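Local coordinates for 3-dehydroshikimate dehydratase (Pseudomonas putida, PDB 5HMQ), which dehydrates 3-dehydroshikimate to protocatechuate, a common intermediate of quinate and shikimate degradation, using a divalent metal ion, at residues L301-D306 against A311-W316. Sequence-based numbering, arbitrary orientation.
Sequences LEFAVD and ARLGNW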
loop_
_atom_site.group_PDB
_atom_site.type_symbol
_atom_site.label_atom_id
_atom_site.label_comp_id
_atom_site.label_asym_id
_atom_site.label_seq_id
_atom_site.Cartn_x
_atom_site.Cartn_y
_atom_site.Cartn_z
ATOM N N LEU C 301 2.187 28.904 -4.947
ATOM C CA LEU C 301 2.064 27.788 -4.024
ATOM C C LEU C 301 1.130 28.190 -2.893
ATOM O O LEU C 301 1.205 29.314 -2.387
ATOM C CB LEU C 301 3.429 27.389 -3.459
ATOM C CG LEU C 301 4.525 26.984 -4.450
ATOM C CD1 LEU C 301 5.809 26.640 -3.711
ATOM C CD2 LEU C 301 4.075 25.809 -5.302
ATOM N N GLU C 302 0.231 27.284 -2.518
ATOM C CA GLU C 302 -0.706 27.511 -1.424
ATOM C C GLU C 302 -0.395 26.534 -0.296
ATOM O O GLU C 302 -0.470 25.316 -0.487
ATOM C CB GLU C 302 -2.155 27.353 -1.887
ATOM C CG GLU C 302 -3.177 27.661 -0.799
ATOM C CD GLU C 302 -4.614 27.454 -1.250
ATOM O OE1 GLU C 302 -4.830 27.073 -2.420
ATOM O OE2 GLU C 302 -5.530 27.673 -0.428
ATOM N N PHE C 303 -0.045 27.069 0.869
ATOM C CA PHE C 303 0.271 26.261 2.038
ATOM C C PHE C 303 -0.877 26.301 3.035
ATOM O O PHE C 303 -1.475 27.355 3.273
ATOM C CB PHE C 303 1.556 26.743 2.718
ATOM C CG PHE C 303 2.814 26.338 2.005
ATOM C CD1 PHE C 303 3.354 27.137 1.010
ATOM C CD2 PHE C 303 3.463 25.160 2.340
ATOM C CE1 PHE C 303 4.518 26.762 0.357
ATOM C CE2 PHE C 303 4.625 24.781 1.694
ATOM C CZ PHE C 303 5.154 25.582 0.701
ATOM N N ALA C 304 -1.179 25.143 3.618
ATOM C CA ALA C 304 -2.201 25.025 4.648
ATOM C C ALA C 304 -1.523 25.102 6.009
ATOM O O ALA C 304 -0.678 24.261 6.334
ATOM C CB ALA C 304 -2.978 23.717 4.507
ATOM N N VAL C 305 -1.893 26.110 6.798
ATOM C CA VAL C 305 -1.261 26.394 8.081
ATOM C C VAL C 305 -2.310 26.976 9.019
ATOM O O VAL C 305 -3.404 27.361 8.602
ATOM C CB VAL C 305 -0.080 27.385 7.944
ATOM C CG1 VAL C 305 1.116 26.734 7.266
ATOM C CG2 VAL C 305 -0.521 28.625 7.176
ATOM N N ASP C 306 -1.967 27.045 10.301
ATOM C CA ASP C 306 -2.700 27.856 11.257
ATOM C C ASP C 306 -1.915 29.146 11.498
ATOM O O ASP C 306 -0.886 29.395 10.864
ATOM C CB ASP C 306 -2.974 27.070 12.546
ATOM C CG ASP C 306 -1.707 26.667 13.291
ATOM O OD1 ASP C 306 -0.601 27.105 12.915
ATOM O OD2 ASP C 306 -1.826 25.891 14.266
ATOM N N ALA C 311 2.735 31.958 10.744
ATOM C CA ALA C 311 3.657 33.049 11.031
ATOM C C ALA C 311 5.092 32.544 11.044
ATOM O O ALA C 311 6.007 33.232 10.577
ATOM C CB ALA C 311 3.302 33.709 12.362
ATOM N N ARG C 312 5.305 31.339 11.580
ATOM C CA ARG C 312 6.642 30.759 11.604
ATOM C C ARG C 312 7.133 30.453 10.194
ATOM O O ARG C 312 8.308 30.673 9.878
ATOM C CB ARG C 312 6.631 29.490 12.458
ATOM C CG ARG C 312 7.790 29.362 13.424
ATOM C CD ARG C 312 7.545 28.245 14.428
ATOM N NE ARG C 312 6.256 28.386 15.100
ATOM C CZ ARG C 312 5.282 27.481 15.056
ATOM N NH1 ARG C 312 5.447 26.352 14.382
ATOM N NH2 ARG C 312 4.143 27.702 15.698
ATOM N N LEU C 313 6.245 29.952 9.332
ATOM C CA LEU C 313 6.623 29.710 7.944
ATOM C C LEU C 313 6.867 31.020 7.207
ATOM O O LEU C 313 7.782 31.113 6.381
ATOM C CB LEU C 313 5.546 28.886 7.238
ATOM C CG LEU C 313 5.858 28.467 5.800
ATOM C CD1 LEU C 313 7.169 27.700 5.737
ATOM C CD2 LEU C 313 4.720 27.635 5.227
ATOM N N GLY C 314 6.055 32.040 7.494
ATOM C CA GLY C 314 6.289 33.346 6.905
ATOM C C GLY C 314 7.634 33.931 7.288
ATOM O O GLY C 314 8.294 34.567 6.467
ATOM N N ASN C 315 8.069 33.700 8.529
ATOM C CA ASN C 315 9.385 34.170 8.953
ATOM C C ASN C 315 10.486 33.514 8.128
ATOM O O ASN C 315 11.419 34.185 7.673
ATOM C CB ASN C 315 9.597 33.892 10.444
ATOM C CG ASN C 315 8.742 34.768 11.337
ATOM O OD1 ASN C 315 8.197 35.775 10.899
ATOM N ND2 ASN C 315 8.638 34.395 12.605
ATOM N N TRP C 316 10.395 32.195 7.941
ATOM C CA TRP C 316 11.326 31.485 7.074
ATOM C C TRP C 316 11.382 32.142 5.703
ATOM O O TRP C 316 12.459 32.315 5.130
ATOM C CB TRP C 316 10.908 30.019 6.956
ATOM C CG TRP C 316 11.482 29.147 8.024
ATOM C CD1 TRP C 316 11.283 29.260 9.370
ATOM C CD2 TRP C 316 12.302 27.990 7.834
ATOM N NE1 TRP C 316 11.954 28.261 10.032
ATOM C CE2 TRP C 316 12.585 27.467 9.112
ATOM C CE3 TRP C 316 12.835 27.353 6.710
ATOM C CZ2 TRP C 316 13.375 26.335 9.296
ATOM C CZ3 TRP C 316 13.620 26.230 6.895
ATOM C CH2 TRP C 316 13.881 25.731 8.178
#
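Leu-313 lays one methyl, CD2, over a face of the Phe-303 ring. The carbon sits 4.3 Å from the ring centroid and 25° off its normal, a CH-pi contact. It is displaced toward the CG-CD2 side of the ring, Leu-313 CD2 lying 4.0 Å from both Phe-303 CG and Phe-303 CD2. Phe-303 CB is nearly as close, 4.1 Å from Leu-313 CD2, so the methyl covers the root of the side chain as well as the ring. The same methyl lies 4.2 Å from CG1 of Val-305, and a single branch of the leucine thus meets both inward-facing residues of 301-306. With CG anti to the backbone N (chi1 -176°), Leu-313 reaches away from its helix and crosses the phenylalanine side chain at about a right angle. The packing is apolar and buried, joining the end of strand 295-304 to the helix 307-319 that follows it. This strand-then-helix unit opens the first vicinal oxygen chelate (VOC) domain of the dioxygenase-like half, where the helix packs on one face of the mixed sheet. Phe-598 touches both Phe-303 and Leu-313, and Leu-345 of the adjacent strand 341-346 also borders the pair. Asp-306, at the N-cap of helix 307-319, secures the first turn of the helix, its OD1 accepting a hydrogen bond from Val-309 N.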